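Local coordinates for protein KLLA0B12012p (Kluyveromyces lactis, PDB 6Y3P) that is a direct partner of the mRNA decapping enzyme Dcp2 and probably binds ATP through its C-terminal ATP-grasp domain of the tubulin-tyrosine ligase family, at residues D226-V231 and F391-K396; R218-C223 and F230-M235. All coordinates share one frame; numbering follows the deposited sequence.

How the contacts relate
Both contacts belong to one antiparallel sheet and share Phe230 and Val231 on strand 228-239, which is paired on one edge with 215-224 and on the other with 391-396. Contact 2 is a hairpin of neighbouring strands and is buried. Contact 1 brings in a strand from near the end of the chain and is only partly buried, with Lys396 exposed. Backbone bonds hold both. Contact 1 adds a bulge, two phenylalanine rings and a polar group of Gln228, Glu393 and Lys396 on the same face as Phe230; contact 2 adds sulfur packing and a bridging water. They touch directly where Val229 CG1 meets Val221 CG1, 3.7 Å apart, and where Phe391 reaches Thr222.

Contact 1: D226-V231 and F391-K396; sequences DLQVFV and FVEVLK
A beta bulge at Val394 and Leu395, opposite Val229, marks the antiparallel pairing of strand 391-396 with strand 228-239, in the sheet the latter shares with 215-224. Val229 N donates to Leu395 O (2.8 Å) and Val229 O accepts from Val394 N; beyond the bulge Val231 and Val392 exchange two backbone bonds. Val394 CG2, held between its own backbone N and carbonyl carbon, lies 3.7 Å from Val231 CG2 and meets Val229 CG1. Val229 and Val231 also touch Val304 of helix 290-313. On the other face of the sheet, Phe230 CB sits 3.7 Å from the centroid of the Phe391 ring, over its face. The two rings are almost parallel (6°) but slid apart, while Phe230 CE1 rests against Glu393 CB at 3.7 Å. An alanine in place of Phe230 would keep the CB but is likely to open a gap beside Phe391, Glu393 and Ile373 of helix 357-375. Gln228 NE2 bonds Glu393 OE2 at 2.8 Å, the oxygen lying in the amide plane but met from above the carboxylate plane. Lys396 NZ adds a long, weak salt bridge to that oxygen, which would partly balance the carboxylate charge where the side-chain packing is otherwise largely apolar.

Contact 2: R218-C223 and F230-M235; sequences RCYVTC and FVYDRM
The rings of Tyr220 and Tyr232 approach edge to edge, each CD2 near the plane of the other ring, with Tyr220 CD2 4.4 Å from Tyr232 CD2. One face of the Tyr232 ring carries the backbone N of Arg234, 4.1 Å above its centre, and its hydroxyl is bonded to Leu362 O. At the edge of the Phe230 ring lies Thr222 O, in the ring plane and 3.6 Å from Phe230 CD2. The strands of this hairpin pair antiparallel: Thr222 and Phe230 exchange two backbone bonds, the shorter from Thr222 N to Phe230 O at 2.7 Å, and Tyr232 N donates to Tyr220 O almost straight along its carbonyl (C=O...N 175°). On the face turned to helix 290-313, Cys219 SG points away from its own backbone N (chi1 177°), which places it 3.5 Å from Val231 CG1 and 3.8 Å from Met235 CE. Past Tyr232 the chain detours through Asp233 and Arg234 before Met235 returns to Cys219, and Tyr220 N misses Tyr232 O. A water bridges them, accepting from Tyr220 N and donating to Tyr232 O (2.7 Å) and Arg234 O. Three backbone groups thus share it, consistent with a water replacing direct pairing at the detour.

Contact 1: D226-V231 and F391-K396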
ATOM      1  N   ASP A 226      19.271  -4.451   0.701  1.00 53.53           N
ATOM      2  CA  ASP A 226      19.487  -3.330   1.614  1.00 52.87           C
ATOM      3  C   ASP A 226      20.245  -2.148   0.952  1.00 54.92           C
ATOM      4  O   ASP A 226      21.449  -2.006   1.146  1.00 54.04           O
ATOM      5  CB  ASP A 226      20.163  -3.794   2.920  1.00 55.95           C
ATOM      6  CG  ASP A 226      20.262  -2.764   4.044  1.00 71.41           C
ATOM      7  OD1 ASP A 226      20.171  -1.536   3.754  1.00 69.67           O
ATOM      8  OD2 ASP A 226      20.523  -3.174   5.201  1.00 83.78           O
ATOM      9  N   LEU A 227      19.549  -1.229   0.264  1.00 50.82           N
ATOM     10  CA  LEU A 227      18.137  -1.243  -0.084  1.00 48.84           C
ATOM     11  C   LEU A 227      17.975  -0.553  -1.410  1.00 51.55           C
ATOM     12  O   LEU A 227      18.501   0.545  -1.605  1.00 51.81           O
ATOM     13  CB  LEU A 227      17.288  -0.501   0.977  1.00 48.33           C
ATOM     14  CG  LEU A 227      15.778  -0.286   0.661  1.00 51.26           C
ATOM     15  CD1 LEU A 227      14.952  -1.545   0.963  1.00 50.96           C
ATOM     16  CD2 LEU A 227      15.223   0.875   1.454  1.00 51.51           C
ATOM     17  N   GLN A 228      17.188  -1.162  -2.297  1.00 46.38           N
ATOM     18  CA  GLN A 228      16.781  -0.565  -3.558  1.00 44.56           C
ATOM     19  C   GLN A 228      15.281  -0.605  -3.604  1.00 50.60           C
ATOM     20  O   GLN A 228      14.676  -1.612  -3.219  1.00 52.15           O
ATOM     21  CB  GLN A 228      17.361  -1.308  -4.739  1.00 45.58           C
ATOM     22  CG  GLN A 228      18.777  -0.863  -5.076  1.00 62.32           C
ATOM     23  CD  GLN A 228      19.345  -1.778  -6.113  1.00 72.76           C
ATOM     24  OE1 GLN A 228      19.552  -2.968  -5.858  1.00 68.05           O
ATOM     25  NE2 GLN A 228      19.505  -1.273  -7.332  1.00 56.38           N
ATOM     26  N   VAL A 229      14.667   0.508  -4.017  1.00 47.54           N
ATOM     27  CA  VAL A 229      13.214   0.624  -4.107  1.00 45.53           C
ATOM     28  C   VAL A 229      12.835   0.853  -5.554  1.00 47.37           C
ATOM     29  O   VAL A 229      13.357   1.761  -6.195  1.00 46.95           O
ATOM     30  CB  VAL A 229      12.581   1.667  -3.156  1.00 48.12           C
ATOM     31  CG1 VAL A 229      11.052   1.546  -3.185  1.00 46.92           C
ATOM     32  CG2 VAL A 229      13.106   1.524  -1.724  1.00 47.57           C
ATOM     33  N   PHE A 230      11.964  -0.018  -6.076  1.00 43.23           N
ATOM     34  CA  PHE A 230      11.553   0.002  -7.459  1.00 42.73           C
ATOM     35  C   PHE A 230      10.059   0.143  -7.563  1.00 48.41           C
ATOM     36  O   PHE A 230       9.307  -0.647  -6.984  1.00 48.29           O
ATOM     37  CB  PHE A 230      11.992  -1.283  -8.159  1.00 44.67           C
ATOM     38  CG  PHE A 230      13.482  -1.499  -8.213  1.00 46.17           C
ATOM     39  CD1 PHE A 230      14.239  -0.967  -9.249  1.00 49.05           C
ATOM     40  CD2 PHE A 230      14.126  -2.253  -7.241  1.00 47.80           C
ATOM     41  CE1 PHE A 230      15.611  -1.179  -9.308  1.00 49.85           C
ATOM     42  CE2 PHE A 230      15.496  -2.471  -7.307  1.00 51.43           C
ATOM     43  CZ  PHE A 230      16.230  -1.925  -8.336  1.00 49.39           C
ATOM     44  N   VAL A 231       9.625   1.166  -8.285  1.00 44.87           N
ATOM     45  CA  VAL A 231       8.209   1.393  -8.532  1.00 43.48           C
ATOM     46  C   VAL A 231       7.906   0.883  -9.941  1.00 47.19           C
ATOM     47  O   VAL A 231       8.632   1.170 -10.890  1.00 46.86           O
ATOM     48  CB  VAL A 231       7.824   2.875  -8.325  1.00 46.77           C
ATOM     49  CG1 VAL A 231       6.407   3.158  -8.796  1.00 46.16           C
ATOM     50  CG2 VAL A 231       7.996   3.295  -6.867  1.00 45.77           C
ATOM     51  N   PHE A 391      10.192  -0.323 -14.700  1.00 50.53           N
ATOM     52  CA  PHE A 391      10.620  -0.722 -13.348  1.00 49.10           C
ATOM     53  C   PHE A 391      11.670   0.306 -12.942  1.00 52.11           C
ATOM     54  O   PHE A 391      12.843   0.167 -13.263  1.00 51.97           O
ATOM     55  CB  PHE A 391      11.204  -2.132 -13.370  1.00 50.82           C
ATOM     56  CG  PHE A 391      11.161  -2.884 -12.061  1.00 52.68           C
ATOM     57  CD1 PHE A 391       9.942  -3.236 -11.479  1.00 54.13           C
ATOM     58  CD2 PHE A 391      12.333  -3.352 -11.471  1.00 54.63           C
ATOM     59  CE1 PHE A 391       9.901  -3.994 -10.310  1.00 53.87           C
ATOM     60  CE2 PHE A 391      12.288  -4.129 -10.308  1.00 56.92           C
ATOM     61  CZ  PHE A 391      11.076  -4.434  -9.731  1.00 54.39           C
ATOM     62  N   VAL A 392      11.225   1.365 -12.283  1.00 47.44           N
ATOM     63  CA  VAL A 392      12.062   2.517 -11.969  1.00 47.28           C
ATOM     64  C   VAL A 392      12.616   2.524 -10.540  1.00 50.79           C
ATOM     65  O   VAL A 392      11.853   2.461  -9.575  1.00 49.72           O
ATOM     66  CB  VAL A 392      11.242   3.798 -12.290  1.00 50.31           C
ATOM     67  CG1 VAL A 392      12.065   5.073 -12.088  1.00 50.29           C
ATOM     68  CG2 VAL A 392      10.657   3.735 -13.705  1.00 49.83           C
ATOM     69  N   GLU A 393      13.941   2.667 -10.417  1.00 49.08           N
ATOM     70  CA  GLU A 393      14.607   2.775  -9.127  1.00 49.13           C
ATOM     71  C   GLU A 393      14.399   4.185  -8.584  1.00 53.52           C
ATOM     72  O   GLU A 393      14.924   5.139  -9.165  1.00 54.78           O
ATOM     73  CB  GLU A 393      16.082   2.459  -9.241  1.00 51.06           C
ATOM     74  CG  GLU A 393      16.683   2.137  -7.890  1.00 61.37           C
ATOM     75  CD  GLU A 393      18.188   2.232  -7.907  1.00 81.93           C
ATOM     76  OE1 GLU A 393      18.715   3.329  -7.619  1.00 82.04           O
ATOM     77  OE2 GLU A 393      18.834   1.240  -8.304  1.00 80.87           O
ATOM     78  N   VAL A 394      13.626   4.307  -7.475  1.00 46.63           N
ATOM     79  CA  VAL A 394      13.240   5.590  -6.879  1.00 45.55           C
ATOM     80  C   VAL A 394      14.036   5.920  -5.614  1.00 51.81           C
ATOM     81  O   VAL A 394      14.034   7.067  -5.160  1.00 52.98           O
ATOM     82  CB  VAL A 394      11.704   5.681  -6.646  1.00 48.53           C
ATOM     83  CG1 VAL A 394      10.946   5.506  -7.948  1.00 47.51           C
ATOM     84  CG2 VAL A 394      11.224   4.661  -5.603  1.00 48.48           C
ATOM     85  N   LEU A 395      14.698   4.919  -5.039  1.00 47.58           N
ATOM     86  CA  LEU A 395      15.547   5.090  -3.857  1.00 46.47           C
ATOM     87  C   LEU A 395      16.572   4.010  -3.828  1.00 50.63           C
ATOM     88  O   LEU A 395      16.259   2.860  -4.144  1.00 49.85           O
ATOM     89  CB  LEU A 395      14.740   5.065  -2.542  1.00 45.32           C
ATOM     90  CG  LEU A 395      15.520   5.397  -1.254  1.00 49.13           C
ATOM     91  CD1 LEU A 395      15.888   6.900  -1.177  1.00 48.66           C
ATOM     92  CD2 LEU A 395      14.766   4.943  -0.011  1.00 45.55           C
ATOM     93  N   LYS A 396      17.792   4.376  -3.427  1.00 49.18           N
ATOM     94  CA  LYS A 396      18.891   3.450  -3.213  1.00 50.34           C
ATOM     95  C   LYS A 396      19.629   3.875  -1.966  1.00 58.51           C
ATOM     96  O   LYS A 396      20.105   5.013  -1.892  1.00 59.81           O
ATOM     97  CB  LYS A 396      19.834   3.402  -4.418  1.00 52.48           C
ATOM     98  CG  LYS A 396      20.801   2.215  -4.404  1.00 63.01           C
ATOM     99  CD  LYS A 396      22.211   2.581  -4.930  1.00 70.85           C
ATOM    100  CE  LYS A 396      22.326   2.797  -6.425  1.00 77.34           C
ATOM    101  NZ  LYS A 396      22.113   1.548  -7.207  1.00 88.16           N
TER

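Contact 2: R218-C223 and F230-M235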
ATOM      1  N   ARG A 218      -3.617   1.180  -7.465  1.00 42.24           N
ATOM      2  CA  ARG A 218      -2.830   0.110  -6.881  1.00 41.23           C
ATOM      3  C   ARG A 218      -1.487   0.178  -7.633  1.00 44.78           C
ATOM      4  O   ARG A 218      -1.425  -0.060  -8.844  1.00 42.58           O
ATOM      5  CB  ARG A 218      -3.513  -1.264  -7.062  1.00 40.91           C
ATOM      6  CG  ARG A 218      -2.670  -2.475  -6.588  1.00 50.43           C
ATOM      7  CD  ARG A 218      -2.179  -2.284  -5.166  1.00 59.58           C
ATOM      8  NE  ARG A 218      -2.438  -3.430  -4.295  1.00 83.63           N
ATOM      9  CZ  ARG A 218      -3.605  -3.708  -3.720  1.00103.49           C
ATOM     10  NH1 ARG A 218      -3.721  -4.759  -2.918  1.00 95.09           N
ATOM     11  NH2 ARG A 218      -4.671  -2.955  -3.968  1.00 93.11           N
ATOM     12  N   CYS A 219      -0.433   0.545  -6.910  1.00 41.76           N
ATOM     13  CA  CYS A 219       0.918   0.646  -7.433  1.00 42.05           C
ATOM     14  C   CYS A 219       1.790  -0.490  -6.810  1.00 46.07           C
ATOM     15  O   CYS A 219       1.874  -0.590  -5.580  1.00 43.74           O
ATOM     16  CB  CYS A 219       1.467   2.038  -7.116  1.00 42.81           C
ATOM     17  SG  CYS A 219       3.185   2.307  -7.625  1.00 48.18           S
ATOM     18  N   TYR A 220       2.379  -1.384  -7.649  1.00 43.00           N
ATOM     19  CA  TYR A 220       3.279  -2.426  -7.119  1.00 42.05           C
ATOM     20  C   TYR A 220       4.670  -1.853  -6.936  1.00 43.86           C
ATOM     21  O   TYR A 220       5.233  -1.275  -7.860  1.00 41.70           O
ATOM     22  CB  TYR A 220       3.314  -3.679  -7.988  1.00 43.60           C
ATOM     23  CG  TYR A 220       1.946  -4.306  -8.098  1.00 44.77           C
ATOM     24  CD1 TYR A 220       1.345  -4.910  -6.994  1.00 46.42           C
ATOM     25  CD2 TYR A 220       1.226  -4.253  -9.290  1.00 45.75           C
ATOM     26  CE1 TYR A 220       0.067  -5.464  -7.077  1.00 49.24           C
ATOM     27  CE2 TYR A 220      -0.050  -4.812  -9.390  1.00 47.62           C
ATOM     28  CZ  TYR A 220      -0.618  -5.432  -8.283  1.00 54.01           C
ATOM     29  OH  TYR A 220      -1.864  -5.990  -8.351  1.00 54.97           O
ATOM     30  N   VAL A 221       5.190  -1.965  -5.722  1.00 41.23           N
ATOM     31  CA  VAL A 221       6.475  -1.431  -5.321  1.00 41.14           C
ATOM     32  C   VAL A 221       7.337  -2.594  -4.869  1.00 46.25           C
ATOM     33  O   VAL A 221       6.923  -3.335  -3.986  1.00 46.21           O
ATOM     34  CB  VAL A 221       6.294  -0.373  -4.211  1.00 44.25           C
ATOM     35  CG1 VAL A 221       7.647   0.164  -3.731  1.00 44.21           C
ATOM     36  CG2 VAL A 221       5.397   0.767  -4.675  1.00 43.66           C
ATOM     37  N   THR A 222       8.521  -2.771  -5.480  1.00 42.98           N
ATOM     38  CA  THR A 222       9.426  -3.856  -5.109  1.00 42.65           C
ATOM     39  C   THR A 222      10.629  -3.307  -4.394  1.00 46.08           C
ATOM     40  O   THR A 222      11.324  -2.444  -4.913  1.00 44.81           O
ATOM     41  CB  THR A 222       9.808  -4.754  -6.321  1.00 49.47           C
ATOM     42  OG1 THR A 222       8.634  -5.158  -7.011  1.00 50.86           O
ATOM     43  CG2 THR A 222      10.600  -5.995  -5.920  1.00 46.90           C
ATOM     44  N   CYS A 223      10.853  -3.791  -3.189  1.00 45.74           N
ATOM     45  CA  CYS A 223      12.050  -3.509  -2.407  1.00 47.52           C
ATOM     46  C   CYS A 223      12.959  -4.647  -2.647  1.00 48.75           C
ATOM     47  O   CYS A 223      12.523  -5.781  -2.551  1.00 46.97           O
ATOM     48  CB  CYS A 223      11.735  -3.387  -0.922  1.00 49.20           C
ATOM     49  SG  CYS A 223      11.036  -1.800  -0.478  1.00 53.57           S
ATOM     50  N   PHE A 230      11.964  -0.018  -6.076  1.00 43.23           N
ATOM     51  CA  PHE A 230      11.553   0.002  -7.459  1.00 42.73           C
ATOM     52  C   PHE A 230      10.059   0.143  -7.563  1.00 48.41           C
ATOM     53  O   PHE A 230       9.307  -0.647  -6.984  1.00 48.29           O
ATOM     54  CB  PHE A 230      11.992  -1.283  -8.159  1.00 44.67           C
ATOM     55  CG  PHE A 230      13.482  -1.499  -8.213  1.00 46.17           C
ATOM     56  CD1 PHE A 230      14.239  -0.967  -9.249  1.00 49.05           C
ATOM     57  CD2 PHE A 230      14.126  -2.253  -7.241  1.00 47.80           C
ATOM     58  CE1 PHE A 230      15.611  -1.179  -9.308  1.00 49.85           C
ATOM     59  CE2 PHE A 230      15.496  -2.471  -7.307  1.00 51.43           C
ATOM     60  CZ  PHE A 230      16.230  -1.925  -8.336  1.00 49.39           C
ATOM     61  N   VAL A 231       9.625   1.166  -8.285  1.00 44.87           N
ATOM     62  CA  VAL A 231       8.209   1.393  -8.532  1.00 43.48           C
ATOM     63  C   VAL A 231       7.906   0.883  -9.941  1.00 47.19           C
ATOM     64  O   VAL A 231       8.632   1.170 -10.890  1.00 46.86           O
ATOM     65  CB  VAL A 231       7.824   2.875  -8.325  1.00 46.77           C
ATOM     66  CG1 VAL A 231       6.407   3.158  -8.796  1.00 46.16           C
ATOM     67  CG2 VAL A 231       7.996   3.295  -6.867  1.00 45.77           C
ATOM     68  N   TYR A 232       6.865   0.073 -10.051  1.00 44.60           N
ATOM     69  CA  TYR A 232       6.365  -0.464 -11.308  1.00 43.61           C
ATOM     70  C   TYR A 232       5.373   0.574 -11.895  1.00 48.45           C
ATOM     71  O   TYR A 232       4.331   0.851 -11.290  1.00 46.87           O
ATOM     72  CB  TYR A 232       5.700  -1.837 -11.074  1.00 42.32           C
ATOM     73  CG  TYR A 232       5.319  -2.529 -12.360  1.00 41.51           C
ATOM     74  CD1 TYR A 232       6.214  -2.604 -13.431  1.00 43.55           C
ATOM     75  CD2 TYR A 232       4.076  -3.125 -12.508  1.00 41.50           C
ATOM     76  CE1 TYR A 232       5.862  -3.226 -14.629  1.00 43.86           C
ATOM     77  CE2 TYR A 232       3.717  -3.761 -13.697  1.00 43.06           C
ATOM     78  CZ  TYR A 232       4.615  -3.809 -14.753  1.00 47.40           C
ATOM     79  OH  TYR A 232       4.268  -4.454 -15.908  1.00 46.02           O
ATOM     80  N   ASP A 233       5.742   1.180 -13.036  1.00 46.52           N
ATOM     81  CA  ASP A 233       4.980   2.253 -13.690  1.00 47.07           C
ATOM     82  C   ASP A 233       3.699   1.825 -14.408  1.00 50.00           C
ATOM     83  O   ASP A 233       2.966   2.697 -14.849  1.00 50.29           O
ATOM     84  CB  ASP A 233       5.865   3.075 -14.649  1.00 49.25           C
ATOM     85  CG  ASP A 233       6.587   4.213 -13.945  1.00 55.46           C
ATOM     86  OD1 ASP A 233       6.339   4.416 -12.730  1.00 53.52           O
ATOM     87  OD2 ASP A 233       7.398   4.900 -14.606  1.00 59.63           O
ATOM     88  N   ARG A 234       3.426   0.524 -14.522  1.00 44.00           N
ATOM     89  CA  ARG A 234       2.183   0.050 -15.120  1.00 42.09           C
ATOM     90  C   ARG A 234       1.265  -0.195 -13.924  1.00 44.55           C
ATOM     91  O   ARG A 234       1.337  -1.241 -13.274  1.00 46.25           O
ATOM     92  CB  ARG A 234       2.422  -1.210 -15.955  1.00 39.51           C
ATOM     93  CG  ARG A 234       3.396  -0.975 -17.140  1.00 45.64           C
ATOM     94  CD  ARG A 234       3.394  -2.139 -18.135  1.00 48.70           C
ATOM     95  NE  ARG A 234       2.068  -2.347 -18.726  1.00 44.60           N
ATOM     96  CZ  ARG A 234       1.693  -3.437 -19.381  1.00 53.83           C
ATOM     97  NH1 ARG A 234       2.550  -4.436 -19.568  1.00 39.63           N
ATOM     98  NH2 ARG A 234       0.462  -3.533 -19.871  1.00 48.81           N
ATOM     99  N   MET A 235       0.523   0.845 -13.539  1.00 37.73           N
ATOM    100  CA  MET A 235      -0.327   0.814 -12.361  1.00 36.74           C
ATOM    101  C   MET A 235      -1.800   0.484 -12.674  1.00 43.38           C
ATOM    102  O   MET A 235      -2.206   0.434 -13.836  1.00 44.03           O
ATOM    103  CB  MET A 235      -0.185   2.105 -11.547  1.00 37.57           C
ATOM    104  CG  MET A 235       1.179   2.747 -11.638  1.00 39.40           C
ATOM    105  SD  MET A 235       1.241   4.190 -10.558  1.00 40.10           S
ATOM    106  CE  MET A 235       2.999   4.605 -10.672  1.00 38.35           C
TER
HETATM  107  O   HOH W   1       2.313  -0.710 -10.567  1.00 42.15           O